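Local coordinates for protein alpha-glucosidase (Bacteroides thetaiotaomicron, PDB 5XFM) that hydrolyses glycosidic bonds as a family 97 glycoside hydrolase, acting as both a beta-L-arabinopyranosidase and an alpha-galactosidase, at residues A[539-542]-A[543-547]; A[240-243]-A[244-247]; A[147-150]-A[151-154]. The protein carries 1 engineered substitution. All blocks are in the same frame, centred on the assembly; numbering follows the deposited sequence.

All three contacts are local, each within one continuous piece of chain, and none touches another. Contacts 2 and 3 both belong to the N-terminal part of the protein, with their nearest atoms about 21 Å apart. Contact 1 is in the TIM-barrel-type part, probably the catalytic one, on the other side of the chain's centre from contact 2. It is partly buried and is the only helical one, pairing backbone bonds with V539, C543 and M544 packing. Contact 2 is also partly buried, but its chemistry is nearly all polar and it lies in a loop. Contact 3 is the more buried turn between strands 136-147 and 153-156. There a threonine grips one carbonyl, and carbons of F148 and P149 pack round the hydroxyl.

Contact 1 (A[539-542]-A[543-547]); sequences VPAV and CMDFM
V539 and M544 touch across the start of helix 541-549, their side chains crossing at about a right angle. M544 can be followed outward. M544 CB is 4.0 Å from A541 O, one turn back. M544 CG then meets the valine, lying 3.9 Å from V539 CG1. The chain bends at chi2 (-54°) and again at chi3, and this curl keeps M544 SD beside the same valine, 3.9 Å from V539 CG1. The M544 side chain also packs with L494, which V539 touches as well.

V539 CG1 serves C543 too, at 3.6 Å from C543 CB. It can do so because it stands anti to the backbone N, chi1 175°. C543 is buried, and its SG packs loosely, 4.5 Å from P540 CB and about as near V542 CG2.

The backbone carries the polar part. P540 holds the N-cap position, and P540 O takes the N-H of C543, three residues on, at 3.0 Å. A541 O and V542 O then accept the N-H groups of D545 and F546 in the regular four-residue pattern. The carboxylate of D545 folds back over this turn and brings D545 OD2 to 3.0 Å from A541 O. Both are acceptors, so the approach is not a favourable one.

Outside the turn, C543 lies against L516 of helix 512-521 and P615 of strand 615-621. The ring of F546 meets Y607 edge-to-face. The contact is the first turn of an alpha-helix with proline at the N-cap position, wedged between a helix of the TIM-barrel-type part, probably the catalytic one, and the C-terminal beta-sheet.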
loop_
_atom_site.group_PDB
_atom_site.type_symbol
_atom_site.label_atom_id
_atom_site.label_comp_id
_atom_site.label_asym_id
_atom_site.label_seq_id
_atom_site.Cartn_x
_atom_site.Cartn_y
_atom_site.Cartn_z
ATOM N N VAL A 539 -10.104 -0.703 -29.459
ATOM C CA VAL A 539 -9.840 -1.835 -28.582
ATOM C C VAL A 539 -10.897 -2.910 -28.817
ATOM O O VAL A 539 -12.087 -2.596 -28.889
ATOM C CB VAL A 539 -9.838 -1.407 -27.099
ATOM C CG1 VAL A 539 -9.684 -2.617 -26.176
ATOM C CG2 VAL A 539 -8.737 -0.389 -26.843
ATOM N N PRO A 540 -10.459 -4.175 -28.974
ATOM C CA PRO A 540 -11.362 -5.319 -29.147
ATOM C C PRO A 540 -12.499 -5.294 -28.132
ATOM O O PRO A 540 -12.250 -5.051 -26.953
ATOM C CB PRO A 540 -10.452 -6.524 -28.912
ATOM C CG PRO A 540 -9.103 -6.053 -29.322
ATOM C CD PRO A 540 -9.042 -4.576 -29.036
ATOM N N ALA A 541 -13.715 -5.569 -28.594
ATOM C CA ALA A 541 -14.926 -5.362 -27.805
ATOM C C ALA A 541 -14.921 -6.149 -26.500
ATOM O O ALA A 541 -15.480 -5.701 -25.509
ATOM C CB ALA A 541 -16.159 -5.713 -28.629
ATOM N N VAL A 542 -14.295 -7.320 -26.501
ATOM C CA VAL A 542 -14.297 -8.162 -25.312
ATOM C C VAL A 542 -13.557 -7.498 -24.140
ATOM O O VAL A 542 -13.941 -7.667 -22.974
ATOM C CB VAL A 542 -13.687 -9.553 -25.611
ATOM C CG1 VAL A 542 -14.528 -10.284 -26.644
ATOM C CG2 VAL A 542 -12.247 -9.433 -26.084
ATOM N N CYS A 543 -12.520 -6.723 -24.450
ATOM C CA CYS A 543 -11.777 -6.004 -23.420
ATOM C C CYS A 543 -12.635 -4.912 -22.777
ATOM O O CYS A 543 -12.743 -4.823 -21.552
ATOM C CB CYS A 543 -10.498 -5.398 -23.998
ATOM S SG CYS A 543 -9.293 -6.620 -24.573
ATOM N N MET A 544 -13.255 -4.086 -23.609
ATOM C CA MET A 544 -14.059 -2.985 -23.101
ATOM C C MET A 544 -15.298 -3.501 -22.382
ATOM O O MET A 544 -15.759 -2.901 -21.401
ATOM C CB MET A 544 -14.441 -2.054 -24.246
ATOM C CG MET A 544 -13.228 -1.487 -24.952
ATOM S SD MET A 544 -12.130 -0.681 -23.772
ATOM C CE MET A 544 -13.165 0.695 -23.250
ATOM N N ASP A 545 -15.806 -4.635 -22.859
ATOM C CA ASP A 545 -16.927 -5.315 -22.229
ATOM C C ASP A 545 -16.537 -5.775 -20.839
ATOM O O ASP A 545 -17.302 -5.607 -19.891
ATOM C CB ASP A 545 -17.411 -6.504 -23.066
ATOM C CG ASP A 545 -18.260 -6.079 -24.252
ATOM O OD1 ASP A 545 -18.939 -5.035 -24.155
ATOM O OD2 ASP A 545 -18.269 -6.797 -25.273
ATOM N N PHE A 546 -15.353 -6.369 -20.718
ATOM C CA PHE A 546 -14.869 -6.749 -19.399
ATOM C C PHE A 546 -14.770 -5.526 -18.488
ATOM O O PHE A 546 -15.259 -5.546 -17.352
ATOM C CB PHE A 546 -13.501 -7.422 -19.470
ATOM C CG PHE A 546 -12.857 -7.615 -18.116
ATOM C CD1 PHE A 546 -13.190 -8.706 -17.328
ATOM C CD2 PHE A 546 -11.958 -6.690 -17.616
ATOM C CE1 PHE A 546 -12.620 -8.879 -16.082
ATOM C CE2 PHE A 546 -11.388 -6.858 -16.367
ATOM C CZ PHE A 546 -11.716 -7.952 -15.604
ATOM N N MET A 547 -14.139 -4.465 -18.992
ATOM C CA MET A 547 -13.901 -3.268 -18.184
ATOM C C MET A 547 -15.216 -2.651 -17.721
ATOM O O MET A 547 -15.261 -1.961 -16.703
ATOM C CB MET A 547 -13.066 -2.246 -18.951
ATOM C CG MET A 547 -11.621 -2.676 -19.121
ATOM S SD MET A 547 -10.864 -3.095 -17.541
ATOM C CE MET A 547 -10.880 -1.510 -16.712
#

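Contact 2 (A[240-243]-A[244-247]); sequences EENN and GNGT
E241 and G244 close the first turn: the N-H of G244 gives a hydrogen bond to E241 O at 2.8 Å. The carboxylate of E241 points elsewhere, to the backbone N-H groups of M238 and D408.

N242 comes next and is held at both ends. Its carbonyl O accepts the backbone N-H of N245 at 3.0 Å, closing a second turn that overlaps the first. The side-chain ND2 of N245 also approaches N242 O, but this bond is weak, and its 2.5 Å length makes it doubtful. In return, N242 ND2 donates to N245 O at 3.0 Å, fairly straight at 156°. The oxygen lies near the amide plane of N242, but the donor sits above the carbonyl plane of N245. The CG of N242 is anti to its backbone N (chi1 -158°), which carries the amide across to N245. The two side-chain amides are turned 84° apart.

N243 leans its CB on N245 ND2 at 3.7 Å and sends OD1 to R168.

N242, N243 and G244 all have positive phi, so the overlapping turns coil in the left-handed sense. K409 NZ bonds to the carbonyls of E241, N245 and G246. The chemistry implies a loop set by two backbone turn bonds and one firm asparagine-to-backbone bond, with a lysine charge probably polarising its carbonyls.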
loop_
_atom_site.group_PDB
_atom_site.type_symbol
_atom_site.label_atom_id
_atom_site.label_comp_id
_atom_site.label_asym_id
_atom_site.label_seq_id
_atom_site.Cartn_x
_atom_site.Cartn_y
_atom_site.Cartn_z
ATOM N N GLU A 240 16.108 16.938 6.374
ATOM C CA GLU A 240 15.936 17.744 5.175
ATOM C C GLU A 240 14.547 17.608 4.553
ATOM O O GLU A 240 14.218 18.348 3.632
ATOM C CB GLU A 240 16.997 17.387 4.127
ATOM C CG GLU A 240 18.425 17.744 4.516
ATOM C CD GLU A 240 19.062 16.699 5.418
ATOM O OE1 GLU A 240 18.411 15.665 5.687
ATOM O OE2 GLU A 240 20.212 16.915 5.858
ATOM N N GLU A 241 13.735 16.671 5.042
ATOM C CA GLU A 241 12.384 16.499 4.505
ATOM C C GLU A 241 11.504 17.707 4.862
ATOM O O GLU A 241 11.863 18.505 5.734
ATOM C CB GLU A 241 11.744 15.210 5.023
ATOM C CG GLU A 241 12.353 13.934 4.457
ATOM C CD GLU A 241 11.671 12.670 4.974
ATOM O OE1 GLU A 241 10.456 12.496 4.723
ATOM O OE2 GLU A 241 12.351 11.859 5.643
ATOM N N ASN A 242 10.380 17.858 4.160
ATOM C CA ASN A 242 9.469 18.988 4.376
ATOM C C ASN A 242 10.202 20.316 4.198
ATOM O O ASN A 242 9.895 21.305 4.875
ATOM C CB ASN A 242 8.837 18.905 5.770
ATOM C CG ASN A 242 7.542 19.684 5.878
ATOM O OD1 ASN A 242 6.798 19.810 4.908
ATOM N ND2 ASN A 242 7.270 20.218 7.067
ATOM N N ASN A 243 11.201 20.307 3.314
ATOM C CA ASN A 243 12.081 21.453 3.080
ATOM C C ASN A 243 12.802 21.933 4.346
ATOM O O ASN A 243 13.184 23.094 4.444
ATOM C CB ASN A 243 11.299 22.605 2.464
ATOM C CG ASN A 243 12.170 23.517 1.631
ATOM O OD1 ASN A 243 13.185 23.092 1.073
ATOM N ND2 ASN A 243 11.774 24.775 1.530
ATOM N N GLY A 244 12.981 21.040 5.316
ATOM C CA GLY A 244 13.649 21.396 6.556
ATOM C C GLY A 244 12.723 21.954 7.625
ATOM O O GLY A 244 13.188 22.420 8.664
ATOM N N ASN A 245 11.416 21.926 7.371
ATOM C CA ASN A 245 10.441 22.386 8.367
ATOM C C ASN A 245 9.969 21.254 9.272
ATOM O O ASN A 245 9.726 20.142 8.808
ATOM C CB ASN A 245 9.231 23.024 7.685
ATOM C CG ASN A 245 9.630 24.055 6.650
ATOM O OD1 ASN A 245 10.155 25.118 6.983
ATOM N ND2 ASN A 245 9.393 23.740 5.386
ATOM N N GLY A 246 9.858 21.533 10.567
ATOM C CA GLY A 246 9.430 20.524 11.516
ATOM C C GLY A 246 10.585 19.654 11.974
ATOM O O GLY A 246 11.510 19.395 11.205
ATOM N N THR A 247 10.530 19.192 13.219
ATOM C CA THR A 247 11.603 18.373 13.779
ATOM C C THR A 247 11.427 16.895 13.426
ATOM O O THR A 247 10.338 16.459 13.054
ATOM C CB THR A 247 11.690 18.523 15.319
ATOM O OG1 THR A 247 10.374 18.519 15.874
ATOM C CG2 THR A 247 12.373 19.829 15.705
#

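Contact 3 (A[147-150]-A[151-154]); sequences RFPE and QTTT
T152 grips the carbonyl of P149 twice. Its hydroxyl OG1 donates to P149 O at 2.6 Å, tilted only 17° from the carbonyl plane. The backbone N of T152 donates to the same P149 O at 2.9 Å. The second bond closes a type I beta turn from P149 to T152. The first adds a side-chain tie across the same four residues. Two donors on one buried threonine thus satisfy one carbonyl oxygen.

The torsion of T152 explains the pairing. OG1 stands anti to its own carbonyl carbon, beside the backbone N (chi1 -60°), and both donors face P149.

Further out, the hydroxyl is boxed in by carbon. F148 CB lies 3.4 Å from T152 OG1, and P149 CD lies 3.5 Å from it. The methyl CG2 of T152 turns toward F148 and reaches its ring atom CG at 4.2 Å, meeting the ring obliquely. On the outer part of the turn, Q151 bends at chi2 (-80°) and folds back toward the proline. This brings Q151 OE1 to 3.4 Å from P149 CB.

The F148 ring leads away into the core, where it stacks with F199 of strand 197-200. P149 and T152 both touch I201.

This is a tight beta turn joining strand 136-147 of one antiparallel sheet to strand 153-156 of the other. Such a link between two large sheets is consistent with the beta-sandwich of the galactose mutarotase-like clan, to which the N-terminal family belongs.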
loop_
_atom_site.group_PDB
_atom_site.type_symbol
_atom_site.label_atom_id
_atom_site.label_comp_id
_atom_site.label_asym_id
_atom_site.label_seq_id
_atom_site.Cartn_x
_atom_site.Cartn_y
_atom_site.Cartn_z
ATOM N N ARG A 147 17.190 -8.454 12.237
ATOM C CA ARG A 147 18.408 -9.135 11.821
ATOM C C ARG A 147 18.054 -10.449 11.132
ATOM O O ARG A 147 17.198 -11.188 11.604
ATOM C CB ARG A 147 19.321 -9.384 13.020
ATOM C CG ARG A 147 20.687 -9.901 12.642
ATOM C CD ARG A 147 21.560 -10.209 13.852
ATOM N NE ARG A 147 21.708 -9.097 14.792
ATOM C CZ ARG A 147 22.758 -8.277 14.805
ATOM N NH1 ARG A 147 23.713 -8.424 13.901
ATOM N NH2 ARG A 147 22.849 -7.297 15.697
ATOM N N PHE A 148 18.680 -10.720 9.992
ATOM C CA PHE A 148 18.307 -11.881 9.183
ATOM C C PHE A 148 19.400 -12.936 9.070
ATOM O O PHE A 148 20.580 -12.627 9.232
ATOM C CB PHE A 148 17.882 -11.429 7.783
ATOM C CG PHE A 148 16.658 -10.571 7.781
ATOM C CD1 PHE A 148 15.396 -11.144 7.740
ATOM C CD2 PHE A 148 16.764 -9.194 7.833
ATOM C CE1 PHE A 148 14.260 -10.351 7.742
ATOM C CE2 PHE A 148 15.633 -8.400 7.837
ATOM C CZ PHE A 148 14.382 -8.981 7.792
ATOM N N PRO A 149 19.005 -14.194 8.806
ATOM C CA PRO A 149 20.016 -15.221 8.529
ATOM C C PRO A 149 20.890 -14.842 7.345
ATOM O O PRO A 149 20.429 -14.218 6.391
ATOM C CB PRO A 149 19.182 -16.464 8.220
ATOM C CG PRO A 149 17.899 -16.238 8.926
ATOM C CD PRO A 149 17.646 -14.758 8.864
ATOM N N GLU A 150 22.148 -15.249 7.431
ATOM C CA GLU A 150 23.202 -14.945 6.466
ATOM C C GLU A 150 22.788 -15.075 4.996
ATOM O O GLU A 150 23.164 -14.252 4.165
ATOM C CB GLU A 150 24.402 -15.831 6.782
ATOM C CG GLU A 150 25.329 -15.157 7.780
ATOM C CD GLU A 150 26.519 -16.006 8.166
ATOM O OE1 GLU A 150 26.959 -16.836 7.343
ATOM O OE2 GLU A 150 26.998 -15.859 9.314
ATOM N N GLN A 151 22.037 -16.122 4.674
ATOM C CA GLN A 151 21.741 -16.436 3.278
ATOM C C GLN A 151 20.554 -15.632 2.742
ATOM O O GLN A 151 20.072 -15.883 1.638
ATOM C CB GLN A 151 21.459 -17.932 3.112
ATOM C CG GLN A 151 20.128 -18.400 3.685
ATOM C CD GLN A 151 20.141 -18.606 5.195
ATOM O OE1 GLN A 151 21.019 -18.109 5.903
ATOM N NE2 GLN A 151 19.148 -19.336 5.694
ATOM N N THR A 152 20.077 -14.672 3.529
ATOM C CA THR A 152 18.865 -13.930 3.186
ATOM C C THR A 152 19.066 -12.974 2.013
ATOM O O THR A 152 20.030 -12.208 1.999
ATOM C CB THR A 152 18.355 -13.106 4.383
ATOM O OG1 THR A 152 18.058 -13.978 5.481
ATOM C CG2 THR A 152 17.117 -12.312 3.992
ATOM N N THR A 153 18.163 -13.015 1.032
ATOM C CA THR A 153 18.170 -11.996 -0.023
ATOM C C THR A 153 16.981 -11.032 0.112
ATOM O O THR A 153 16.047 -11.276 0.877
ATOM C CB THR A 153 18.178 -12.621 -1.432
ATOM O OG1 THR A 153 17.115 -13.571 -1.548
ATOM C CG2 THR A 153 19.506 -13.314 -1.692
ATOM N N THR A 154 17.031 -9.924 -0.620
ATOM C CA THR A 154 16.102 -8.821 -0.384
ATOM C C THR A 154 15.380 -8.322 -1.638
ATOM O O THR A 154 15.906 -8.398 -2.747
ATOM C CB THR A 154 16.842 -7.620 0.251
ATOM O OG1 THR A 154 17.567 -6.921 -0.765
ATOM C CG2 THR A 154 17.828 -8.084 1.322
#